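Local coordinates for extracellular fatty acid-binding protein (Gallus gallus, PDB 3SAO), which binds bacterial ferric siderophores, long-chain fatty acids and lysophosphatidic acid in the calyx of a lipocalin beta-barrel, and may act as an antibacterial factor, at residues K30-I38 against L145-V156; L87-F98 against I127-Y137. One frame throughout, in Å; residues are numbered along the deposited sequence. Where two conformers were deposited one is given.

Contact 1 of 2, residues K30-I38 against L145-V156; sequences KMKMVMARI and LPSQAACSVDEV. Unlike the reference sequence in segment 145-156: A149 (reference Glu), A150 (reference Glu). With NKN ((2R)-2-hydroxy-3-(phosphonooxy)propyl tetradecanoate), chain C.
The C-terminal tail of the lipocalin barrel, 145-156, runs along the outside of the strand that begins at V34 and of the loop leading into it. At the loop end M33 N donates to P146 O at 2.9 Å, a nearly straight bond (169°). L145 packs beside it, CD2 on M31 CB at 3.7 Å and CD1 near the K32 carbonyl. M33 CE touches L145 O. Q148 carries much of the polar part: CG sits between the backbone N and the carbonyl carbon (chi1 56°) and a bend at chi2 turns the amide toward M33 and C151. NE2 donates both to M33 O (3.1 Å) and to C151 O, while OE1 accepts from C151 N, so the side chain ties the tail's own bend to the loop just before the strand. Next, M35 reaches out, SD taking a weak bond from V153 N and resting 3.8 Å from V153 CG2. R37, with CG anti to the backbone N and the chain bent at chi3 (-82°), ends in a guanidinium held between two valines, V153 CG2 over one face and V156 CG2 over the other. In its plane NH1 grips D154 O at 2.6 Å, with NH2 adding a weaker bond to the same oxygen. D154's carboxylate turns instead to K60 in a salt bridge. C151 is disulfide-bonded to C58, pinning the tail across the barrel wall, a familiar lipocalin feature.

Contact 2 of 2, residues L87-F98 against I127-Y137; sequences LDTDYKSYAVIF and IFRKLARERNY. With NKN ((2R)-2-hydroxy-3-(phosphonooxy)propyl tetradecanoate), chain C.
I127, in the first turn of the segment, packs on D88 and Y94. Its CG1 lies 3.4 Å from D88 OD2, and its CG2 meets Y94 CE2 at 3.8 Å, the two side chains crossing at about a right angle. That carboxylate oxygen also takes the Y94 hydroxyl (OH to OD2 2.6 Å), from above the carboxylate plane, which ties the tyrosine to D88 beside the isoleucine. F128 follows; the edge of its ring, at CD1, receives V96 CG1 at 3.8 Å, while the ring also reaches L113 and A16 of neighbouring strands. One turn on from I127, L131 packs CD1 against L87 CB (3.9 Å), D88 CB and V96 CG1. This is the lipocalin helix lying against the outer wall of the barrel: 127-133 runs nearly parallel to strand 94-98, their axes 9.3 Å apart at 17°, and antiparallel to strand 87-89. L87 and D88 both face V96 in a classic beta bulge, and the CB atoms of all three point toward the helix. Beyond the helix, R135 stretches back over the sheet, its chain extended from CG to NE. The guanidinium lies flat on F98, planes 23° apart, with CZ 4.1 Å from the ring centroid and almost on its normal, a cation-pi stack; NH2 lies against the L87 methyls. N136, with positive phi, is the C-prime residue of a Schellman motif, in which Y137 N returns to A132 O. Y137 then brings its OH to the edge of the F98 ring, 3.7 Å from CE1.

In the fold
Both contacts lay a later piece of chain on the outside of the same curled antiparallel sheet, on opposite sides of the chain's centre, their own centres about 20 Å apart. Contact 2 is nested in the loop that contact 1 closes. Both are partly buried, contact 1 the more exposed; in contact 2 R135 alone of the touching residues is exposed. Contact 1, with a tail lacking regular structure, combines hydrogen bonds, mostly to main-chain oxygens, with methionine, leucine and valine packing, whereas contact 2 joins helix to strands by apolar packing and a cation-pi stack. Each also reaches the bound lysophosphatidic acid, through pocket residues I38 in contact 1 and I97 in contact 2.

Contact 1 of 2, residues K30-I38 against L145-V156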
loop_
_atom_site.group_PDB
_atom_site.type_symbol
_atom_site.label_atom_id
_atom_site.label_comp_id
_atom_site.label_asym_id
_atom_site.label_seq_id
_atom_site.Cartn_x
_atom_site.Cartn_y
_atom_site.Cartn_z
ATOM N N LYS A 30 -15.153 -5.070 -3.711
ATOM C CA LYS A 30 -15.241 -3.957 -4.661
ATOM C C LYS A 30 -13.879 -3.351 -4.982
ATOM O O LYS A 30 -13.745 -2.581 -5.937
ATOM C CB LYS A 30 -16.128 -2.855 -4.092
ATOM N N MET A 31 -12.869 -3.711 -4.196
ATOM C CA MET A 31 -11.602 -3.009 -4.214
ATOM C C MET A 31 -10.747 -3.469 -5.388
ATOM O O MET A 31 -10.843 -4.618 -5.844
ATOM C CB MET A 31 -10.869 -3.225 -2.889
ATOM C CG MET A 31 -11.574 -2.603 -1.687
ATOM S SD MET A 31 -10.611 -2.736 -0.143
ATOM C CE MET A 31 -11.761 -2.005 1.029
ATOM N N LYS A 32 -10.005 -2.525 -5.942
ATOM C CA LYS A 32 -9.145 -2.766 -7.101
ATOM C C LYS A 32 -7.717 -2.404 -6.742
ATOM O O LYS A 32 -7.472 -1.618 -5.823
ATOM C CB LYS A 32 -9.564 -1.909 -8.285
ATOM C CG LYS A 32 -10.986 -2.139 -8.752
ATOM C CD LYS A 32 -11.222 -3.584 -9.154
ATOM C CE LYS A 32 -12.368 -3.700 -10.169
ATOM N NZ LYS A 32 -13.604 -3.051 -9.688
ATOM N N MET A 33 -6.795 -2.913 -7.538
ATOM C CA MET A 33 -5.387 -2.614 -7.420
ATOM C C MET A 33 -5.080 -1.120 -7.470
ATOM O O MET A 33 -5.675 -0.359 -8.244
ATOM C CB MET A 33 -4.632 -3.343 -8.537
ATOM C CG MET A 33 -3.165 -3.508 -8.342
ATOM S SD MET A 33 -2.396 -4.455 -9.692
ATOM C CE MET A 33 -3.113 -6.068 -9.514
ATOM N N VAL A 34 -4.236 -0.698 -6.543
ATOM C CA VAL A 34 -3.834 0.709 -6.435
ATOM C C VAL A 34 -2.470 0.910 -7.080
ATOM O O VAL A 34 -1.535 0.150 -6.814
ATOM C CB VAL A 34 -3.784 1.112 -4.978
ATOM C CG1 VAL A 34 -3.355 2.587 -4.824
ATOM C CG2 VAL A 34 -5.130 0.863 -4.366
ATOM N N MET A 35 -2.359 1.912 -7.939
ATOM C CA MET A 35 -1.052 2.278 -8.487
ATOM C C MET A 35 -0.395 3.302 -7.553
ATOM O O MET A 35 -1.048 4.167 -6.957
ATOM C CB MET A 35 -1.142 2.795 -9.934
ATOM C CG MET A 35 0.194 2.942 -10.618
ATOM S SD MET A 35 0.136 3.827 -12.189
ATOM C CE MET A 35 -1.004 2.774 -13.098
ATOM N N ALA A 36 0.895 3.118 -7.345
ATOM C CA ALA A 36 1.653 4.030 -6.494
ATOM C C ALA A 36 2.946 4.473 -7.194
ATOM O O ALA A 36 3.517 3.756 -8.028
ATOM C CB ALA A 36 1.932 3.390 -5.148
ATOM N N ARG A 37 3.410 5.665 -6.870
ATOM C CA ARG A 37 4.792 6.025 -7.184
ATOM C C ARG A 37 5.511 6.508 -5.943
ATOM O O ARG A 37 4.997 7.355 -5.224
ATOM C CB ARG A 37 4.853 7.112 -8.267
ATOM C CG ARG A 37 6.278 7.385 -8.705
ATOM C CD ARG A 37 6.380 8.613 -9.573
ATOM N NE ARG A 37 6.046 8.384 -10.979
ATOM C CZ ARG A 37 5.002 8.944 -11.600
ATOM N NH1 ARG A 37 4.131 9.689 -10.921
ATOM N NH2 ARG A 37 4.804 8.756 -12.903
ATOM N N ILE A 38 6.728 6.022 -5.747
ATOM C CA ILE A 38 7.543 6.418 -4.603
ATOM C C ILE A 38 8.667 7.317 -5.079
ATOM O O ILE A 38 9.377 6.936 -6.035
ATOM C CB ILE A 38 8.170 5.163 -3.932
ATOM C CG1 ILE A 38 7.089 4.197 -3.452
ATOM C CG2 ILE A 38 9.053 5.579 -2.775
ATOM C CD1 ILE A 38 7.657 2.967 -2.741
ATOM N N LEU A 145 -6.284 -8.041 -4.998
ATOM C CA LEU A 145 -6.974 -6.982 -5.731
ATOM C C LEU A 145 -6.950 -7.205 -7.250
ATOM O O LEU A 145 -5.880 -7.293 -7.807
ATOM C CB LEU A 145 -6.320 -5.638 -5.413
ATOM C CG LEU A 145 -6.379 -5.225 -3.936
ATOM C CD1 LEU A 145 -5.673 -3.909 -3.642
ATOM C CD2 LEU A 145 -7.859 -5.204 -3.512
ATOM N N PRO A 146 -8.132 -7.208 -7.914
ATOM C CA PRO A 146 -8.202 -7.258 -9.371
ATOM C C PRO A 146 -7.487 -6.049 -10.003
ATOM O O PRO A 146 -7.465 -4.959 -9.410
ATOM C CB PRO A 146 -9.726 -7.281 -9.655
ATOM C CG PRO A 146 -10.352 -7.784 -8.354
ATOM C CD PRO A 146 -9.469 -7.194 -7.302
ATOM N N SER A 147 -6.819 -6.283 -11.130
ATOM C CA SER A 147 -6.135 -5.225 -11.879
ATOM C C SER A 147 -7.116 -4.192 -12.352
ATOM O O SER A 147 -8.288 -4.489 -12.624
ATOM C CB SER A 147 -5.423 -5.795 -13.112
ATOM O OG SER A 147 -6.374 -6.174 -14.114
ATOM N N GLN A 148 -6.617 -2.984 -12.569
ATOM C CA GLN A 148 -7.451 -1.962 -13.159
ATOM C C GLN A 148 -6.545 -1.108 -14.040
ATOM O O GLN A 148 -5.394 -0.855 -13.690
ATOM C CB GLN A 148 -8.087 -1.112 -12.065
ATOM C CG GLN A 148 -7.061 -0.486 -11.121
ATOM C CD GLN A 148 -6.674 0.931 -11.511
ATOM O OE1 GLN A 148 -7.160 1.482 -12.507
ATOM N NE2 GLN A 148 -5.805 1.526 -10.716
ATOM N N ALA A 149 -7.078 -0.634 -15.148
ATOM C CA ALA A 149 -6.245 0.085 -16.099
ATOM C C ALA A 149 -6.710 1.519 -16.329
ATOM O O ALA A 149 -6.171 2.197 -17.201
ATOM C CB ALA A 149 -6.189 -0.688 -17.411
ATOM N N ALA A 150 -7.660 2.010 -15.545
ATOM C CA ALA A 150 -8.259 3.319 -15.855
ATOM C C ALA A 150 -7.785 4.439 -14.931
ATOM O O ALA A 150 -8.105 5.612 -15.148
ATOM C CB ALA A 150 -9.776 3.218 -15.811
ATOM N N CYS A 151 -7.066 4.073 -13.873
ATOM C CA CYS A 151 -6.679 5.003 -12.852
ATOM C C CYS A 151 -5.166 4.937 -12.642
ATOM O O CYS A 151 -4.695 3.934 -12.110
ATOM C CB CYS A 151 -7.452 4.592 -11.602
ATOM S SG CYS A 151 -7.403 5.721 -10.249
ATOM N N SER A 152 -4.435 5.981 -13.064
ATOM C CA SER A 152 -2.963 6.040 -12.989
ATOM C C SER A 152 -2.451 7.246 -12.243
ATOM O O SER A 152 -3.033 8.309 -12.269
ATOM C CB SER A 152 -2.353 6.113 -14.386
ATOM O OG SER A 152 -2.589 4.934 -15.103
ATOM N N VAL A 153 -1.271 7.114 -11.663
ATOM C CA VAL A 153 -0.584 8.280 -11.180
ATOM C C VAL A 153 -0.152 9.160 -12.350
ATOM O O VAL A 153 0.172 8.689 -13.438
ATOM C CB VAL A 153 0.627 7.902 -10.336
ATOM C CG1 VAL A 153 0.145 7.025 -9.125
ATOM C CG2 VAL A 153 1.619 7.194 -11.181
ATOM N N ASP A 154 -0.013 10.431 -12.052
ATOM C CA ASP A 154 0.320 11.422 -13.067
ATOM C C ASP A 154 1.785 11.305 -13.448
ATOM O O ASP A 154 2.596 10.826 -12.675
ATOM C CB ASP A 154 0.051 12.820 -12.535
ATOM C CG ASP A 154 -1.406 13.058 -12.200
ATOM O OD1 ASP A 154 -2.306 12.476 -12.848
ATOM O OD2 ASP A 154 -1.645 13.874 -11.290
ATOM N N GLU A 155 2.134 11.791 -14.625
ATOM C CA GLU A 155 3.547 11.973 -14.953
ATOM C C GLU A 155 4.156 13.098 -14.084
ATOM O O GLU A 155 3.440 13.907 -13.464
ATOM C CB GLU A 155 3.739 12.205 -16.456
ATOM C CG GLU A 155 2.879 13.248 -17.092
ATOM C CD GLU A 155 3.245 13.504 -18.560
ATOM O OE1 GLU A 155 3.129 14.654 -19.016
ATOM O OE2 GLU A 155 3.613 12.552 -19.274
ATOM N N VAL A 156 5.458 13.027 -13.869
ATOM C CA VAL A 156 6.147 14.050 -13.095
ATOM C C VAL A 156 6.661 15.090 -14.055
ATOM O O VAL A 156 7.233 14.749 -15.080
ATOM C CB VAL A 156 7.313 13.447 -12.310
ATOM C CG1 VAL A 156 8.071 14.517 -11.516
ATOM C CG2 VAL A 156 6.816 12.344 -11.391
HETATM O OAA NKN C . 0.741 3.823 3.462
HETATM O OAB NKN C . 0.628 1.473 3.779
HETATM P PAC NKN C . 1.130 2.521 2.828
HETATM O OAD NKN C . 0.729 2.346 1.384
HETATM O OAE NKN C . 7.487 -0.081 -1.068
HETATM O OAF NKN C . 2.728 2.430 2.832
HETATM C CAG NKN C . 3.632 3.197 2.027
HETATM C CAH NKN C . 5.037 2.603 2.074
HETATM C CAI NKN C . 5.733 2.350 0.726
HETATM O OAJ NKN C . 6.388 1.063 0.703
HETATM C CAK NKN C . 7.559 0.677 -0.099
HETATM C CAL NKN C . 8.926 1.151 0.321
HETATM C CAM NKN C . 9.796 -0.062 0.623
HETATM C CAN NKN C . 11.067 0.311 1.376
HETATM C CAO NKN C . 11.077 1.779 1.802
HETATM O OAY NKN C . 5.837 3.540 2.801
#

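Contact 2 of 2, residues L87-F98 against I127-Y137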
loop_
_atom_site.group_PDB
_atom_site.type_symbol
_atom_site.label_atom_id
_atom_site.label_comp_id
_atom_site.label_asym_id
_atom_site.label_seq_id
_atom_site.Cartn_x
_atom_site.Cartn_y
_atom_site.Cartn_z
ATOM N N LEU A 87 7.780 -4.953 6.861
ATOM C CA LEU A 87 7.942 -6.254 7.522
ATOM C C LEU A 87 8.873 -7.188 6.755
ATOM O O LEU A 87 9.537 -8.083 7.335
ATOM C CB LEU A 87 6.583 -6.920 7.682
ATOM C CG LEU A 87 5.492 -6.203 8.500
ATOM C CD1 LEU A 87 4.287 -7.134 8.764
ATOM C CD2 LEU A 87 6.040 -5.638 9.786
ATOM N N ASP A 88 8.907 -6.988 5.446
ATOM C CA ASP A 88 9.698 -7.809 4.547
ATOM C C ASP A 88 9.755 -7.137 3.209
ATOM O O ASP A 88 8.739 -6.596 2.749
ATOM C CB ASP A 88 9.120 -9.203 4.364
ATOM C CG ASP A 88 10.154 -10.175 3.768
ATOM O OD1 ASP A 88 11.275 -10.167 4.272
ATOM O OD2 ASP A 88 9.886 -10.858 2.752
ATOM N N THR A 89 10.925 -7.215 2.585
ATOM C CA THR A 89 11.123 -6.725 1.227
ATOM C C THR A 89 12.461 -7.143 0.615
ATOM O O THR A 89 13.461 -7.326 1.326
ATOM C CB THR A 89 11.024 -5.168 1.154
ATOM O OG1 THR A 89 11.177 -4.761 -0.199
ATOM C CG2 THR A 89 12.077 -4.504 1.988
ATOM N N ASP A 90 12.464 -7.313 -0.707
ATOM C CA ASP A 90 13.709 -7.533 -1.424
ATOM C C ASP A 90 14.222 -6.240 -2.062
ATOM O O ASP A 90 15.253 -6.257 -2.727
ATOM C CB ASP A 90 13.558 -8.645 -2.469
ATOM C CG ASP A 90 12.668 -8.256 -3.636
ATOM O OD1 ASP A 90 11.996 -7.191 -3.597
ATOM O OD2 ASP A 90 12.635 -9.049 -4.600
ATOM N N TYR A 91 13.514 -5.132 -1.817
ATOM C CA TYR A 91 13.903 -3.776 -2.262
ATOM C C TYR A 91 13.893 -3.631 -3.767
ATOM O O TYR A 91 14.461 -2.675 -4.277
ATOM C CB TYR A 91 15.281 -3.344 -1.719
ATOM C CG TYR A 91 15.285 -3.054 -0.246
ATOM C CD1 TYR A 91 14.665 -1.916 0.261
ATOM C CD2 TYR A 91 15.859 -3.945 0.653
ATOM C CE1 TYR A 91 14.628 -1.674 1.625
ATOM C CE2 TYR A 91 15.837 -3.706 2.013
ATOM C CZ TYR A 91 15.213 -2.578 2.495
ATOM O OH TYR A 91 15.199 -2.339 3.856
ATOM N N LYS A 92 13.219 -4.551 -4.460
ATOM C CA LYS A 92 13.307 -4.680 -5.916
ATOM C C LYS A 92 11.990 -5.097 -6.580
ATOM O O LYS A 92 11.634 -4.564 -7.645
ATOM C CB LYS A 92 14.382 -5.718 -6.281
ATOM N N SER A 93 11.312 -6.066 -5.958
ATOM C CA SER A 93 10.210 -6.836 -6.545
ATOM C C SER A 93 8.900 -6.691 -5.762
ATOM O O SER A 93 7.833 -6.642 -6.340
ATOM C CB SER A 93 10.599 -8.313 -6.592
ATOM O OG SER A 93 10.706 -8.733 -7.940
ATOM N N TYR A 94 8.991 -6.703 -4.434
ATOM C CA TYR A 94 7.835 -6.708 -3.554
ATOM C C TYR A 94 8.200 -6.089 -2.206
ATOM O O TYR A 94 9.389 -5.992 -1.864
ATOM C CB TYR A 94 7.332 -8.157 -3.335
ATOM C CG TYR A 94 8.206 -8.909 -2.351
ATOM C CD1 TYR A 94 9.424 -9.428 -2.754
ATOM C CD2 TYR A 94 7.897 -8.949 -1.008
ATOM C CE1 TYR A 94 10.267 -10.047 -1.869
ATOM C CE2 TYR A 94 8.730 -9.561 -0.112
ATOM C CZ TYR A 94 9.926 -10.112 -0.554
ATOM O OH TYR A 94 10.816 -10.705 0.297
ATOM N N ALA A 95 7.188 -5.726 -1.421
ATOM C CA ALA A 95 7.361 -5.358 -0.027
ATOM C C ALA A 95 6.048 -5.616 0.726
ATOM O O ALA A 95 4.970 -5.341 0.208
ATOM C CB ALA A 95 7.737 -3.911 0.125
ATOM N N VAL A 96 6.176 -6.067 1.967
ATOM C CA VAL A 96 5.060 -6.241 2.890
ATOM C C VAL A 96 5.093 -5.139 3.948
ATOM O O VAL A 96 6.061 -4.988 4.679
ATOM C CB VAL A 96 5.073 -7.612 3.568
ATOM C CG1 VAL A 96 3.834 -7.765 4.493
ATOM C CG2 VAL A 96 5.116 -8.701 2.529
ATOM N N ILE A 97 4.022 -4.354 3.994
ATOM C CA ILE A 97 3.954 -3.136 4.797
ATOM C C ILE A 97 2.835 -3.298 5.791
ATOM O O ILE A 97 1.718 -3.714 5.441
ATOM C CB ILE A 97 3.598 -1.878 3.932
ATOM C CG1 ILE A 97 4.592 -1.706 2.806
ATOM C CG2 ILE A 97 3.530 -0.604 4.811
ATOM C CD1 ILE A 97 5.970 -1.555 3.260
ATOM N N PHE A 98 3.093 -2.950 7.029
ATOM C CA PHE A 98 2.015 -2.967 7.998
ATOM C C PHE A 98 1.769 -1.515 8.416
ATOM O O PHE A 98 2.693 -0.842 8.862
ATOM C CB PHE A 98 2.387 -3.826 9.189
ATOM C CG PHE A 98 1.313 -3.915 10.226
ATOM C CD1 PHE A 98 0.214 -4.750 10.037
ATOM C CD2 PHE A 98 1.384 -3.179 11.384
ATOM C CE1 PHE A 98 -0.801 -4.833 10.992
ATOM C CE2 PHE A 98 0.379 -3.280 12.342
ATOM C CZ PHE A 98 -0.717 -4.098 12.127
ATOM N N ILE A 127 4.799 -14.944 1.350
ATOM C CA ILE A 127 5.345 -14.237 2.523
ATOM C C ILE A 127 4.283 -13.337 3.142
ATOM O O ILE A 127 4.186 -13.230 4.371
ATOM C CB ILE A 127 6.641 -13.403 2.216
ATOM C CG1 ILE A 127 7.054 -12.546 3.413
ATOM C CG2 ILE A 127 6.483 -12.459 1.055
ATOM C CD1 ILE A 127 7.307 -13.329 4.642
ATOM N N PHE A 128 3.527 -12.656 2.292
ATOM C CA PHE A 128 2.421 -11.805 2.766
ATOM C C PHE A 128 1.414 -12.616 3.598
ATOM O O PHE A 128 1.049 -12.214 4.722
ATOM C CB PHE A 128 1.727 -11.157 1.589
ATOM C CG PHE A 128 0.607 -10.241 1.970
ATOM C CD1 PHE A 128 0.860 -8.979 2.515
ATOM C CD2 PHE A 128 -0.689 -10.601 1.720
ATOM C CE1 PHE A 128 -0.209 -8.131 2.869
ATOM C CE2 PHE A 128 -1.744 -9.771 2.074
ATOM C CZ PHE A 128 -1.494 -8.535 2.638
ATOM N N ARG A 129 0.958 -13.739 3.034
ATOM C CA ARG A 129 -0.035 -14.596 3.715
ATOM C C ARG A 129 0.510 -15.161 5.042
ATOM O O ARG A 129 -0.185 -15.128 6.063
ATOM C CB ARG A 129 -0.548 -15.708 2.793
ATOM C CG ARG A 129 -1.498 -15.241 1.681
ATOM C CD ARG A 129 -2.182 -16.405 0.977
ATOM N NE ARG A 129 -3.150 -15.926 -0.008
ATOM C CZ ARG A 129 -4.382 -15.499 0.277
ATOM N NH1 ARG A 129 -4.851 -15.524 1.515
ATOM N NH2 ARG A 129 -5.164 -15.066 -0.699
ATOM N N LYS A 130 1.767 -15.591 5.037
ATOM C CA LYS A 130 2.474 -15.970 6.263
ATOM C C LYS A 130 2.487 -14.898 7.336
ATOM O O LYS A 130 2.145 -15.150 8.486
ATOM C CB LYS A 130 3.921 -16.341 5.965
ATOM C CG LYS A 130 4.666 -16.878 7.165
ATOM C CD LYS A 130 6.049 -17.393 6.812
ATOM C CE LYS A 130 6.987 -16.255 6.458
ATOM N NZ LYS A 130 8.391 -16.729 6.318
ATOM N N LEU A 131 2.947 -13.709 6.987
ATOM C CA LEU A 131 2.984 -12.644 7.970
ATOM C C LEU A 131 1.589 -12.167 8.401
ATOM O O LEU A 131 1.421 -11.794 9.562
ATOM C CB LEU A 131 3.805 -11.482 7.447
ATOM C CG LEU A 131 5.288 -11.814 7.248
ATOM C CD1 LEU A 131 6.007 -10.623 6.610
ATOM C CD2 LEU A 131 5.963 -12.248 8.562
ATOM N N ALA A 132 0.625 -12.128 7.471
ATOM C CA ALA A 132 -0.792 -11.891 7.810
ATOM C C ALA A 132 -1.296 -12.905 8.820
ATOM O O ALA A 132 -1.909 -12.555 9.845
ATOM C CB ALA A 132 -1.665 -11.917 6.546
ATOM N N ARG A 133 -1.096 -14.182 8.530
ATOM C CA ARG A 133 -1.568 -15.208 9.447
ATOM C C ARG A 133 -0.964 -15.095 10.846
ATOM O O ARG A 133 -1.624 -15.417 11.843
ATOM C CB ARG A 133 -1.337 -16.608 8.865
ATOM C CG ARG A 133 -2.401 -17.574 9.299
ATOM C CD ARG A 133 -2.372 -18.893 8.501
ATOM N N GLU A 134 0.269 -14.620 10.935
ATOM C CA GLU A 134 0.918 -14.367 12.224
ATOM C C GLU A 134 0.267 -13.271 13.050
ATOM O O GLU A 134 0.478 -13.211 14.260
ATOM C CB GLU A 134 2.388 -14.033 12.028
ATOM C CG GLU A 134 3.217 -15.247 11.665
ATOM C CD GLU A 134 4.707 -15.013 11.814
ATOM O OE1 GLU A 134 5.121 -13.887 12.156
ATOM O OE2 GLU A 134 5.461 -15.964 11.534
ATOM N N ARG A 135 -0.505 -12.397 12.416
ATOM C CA ARG A 135 -1.228 -11.368 13.151
ATOM C C ARG A 135 -2.702 -11.785 13.279
ATOM O O ARG A 135 -3.541 -10.950 13.562
ATOM C CB ARG A 135 -1.088 -10.010 12.463
ATOM C CG ARG A 135 0.291 -9.388 12.734
ATOM C CD ARG A 135 0.575 -8.202 11.920
ATOM N NE ARG A 135 2.002 -7.918 11.907
ATOM C CZ ARG A 135 2.626 -7.056 12.700
ATOM N NH1 ARG A 135 1.971 -6.335 13.603
ATOM N NH2 ARG A 135 3.918 -6.876 12.545
ATOM N N ASN A 136 -2.981 -13.063 13.041
ATOM C CA ASN A 136 -4.335 -13.650 13.059
ATOM C C ASN A 136 -5.332 -12.996 12.106
ATOM O O ASN A 136 -6.522 -12.923 12.402
ATOM C CB ASN A 136 -4.913 -13.682 14.484
ATOM C CG ASN A 136 -4.119 -14.581 15.417
ATOM O OD1 ASN A 136 -3.640 -15.632 15.014
ATOM N ND2 ASN A 136 -3.957 -14.159 16.661
ATOM N N TYR A 137 -4.861 -12.546 10.948
ATOM C CA TYR A 137 -5.769 -12.366 9.818
ATOM C C TYR A 137 -6.163 -13.748 9.283
ATOM O O TYR A 137 -5.332 -14.646 9.148
ATOM C CB TYR A 137 -5.164 -11.464 8.732
ATOM C CG TYR A 137 -4.952 -10.059 9.234
ATOM C CD1 TYR A 137 -6.005 -9.322 9.773
ATOM C CD2 TYR A 137 -3.707 -9.460 9.173
ATOM C CE1 TYR A 137 -5.790 -8.046 10.305
ATOM C CE2 TYR A 137 -3.492 -8.188 9.661
ATOM C CZ TYR A 137 -4.515 -7.486 10.232
ATOM O OH TYR A 137 -4.260 -6.222 10.699
HETATM O OAA NKN C . 0.741 3.823 3.462
HETATM O OAB NKN C . 0.628 1.473 3.779
HETATM P PAC NKN C . 1.130 2.521 2.828
HETATM O OAD NKN C . 0.729 2.346 1.384
HETATM O OAE NKN C . 7.487 -0.081 -1.068
HETATM O OAF NKN C . 2.728 2.430 2.832
HETATM C CAG NKN C . 3.632 3.197 2.027
HETATM C CAH NKN C . 5.037 2.603 2.074
HETATM C CAI NKN C . 5.733 2.350 0.726
HETATM O OAJ NKN C . 6.388 1.063 0.703
HETATM C CAK NKN C . 7.559 0.677 -0.099
HETATM C CAL NKN C . 8.926 1.151 0.321
HETATM C CAM NKN C . 9.796 -0.062 0.623
HETATM C CAN NKN C . 11.067 0.311 1.376
HETATM C CAO NKN C . 11.077 1.779 1.802
HETATM O OAY NKN C . 5.837 3.540 2.801
#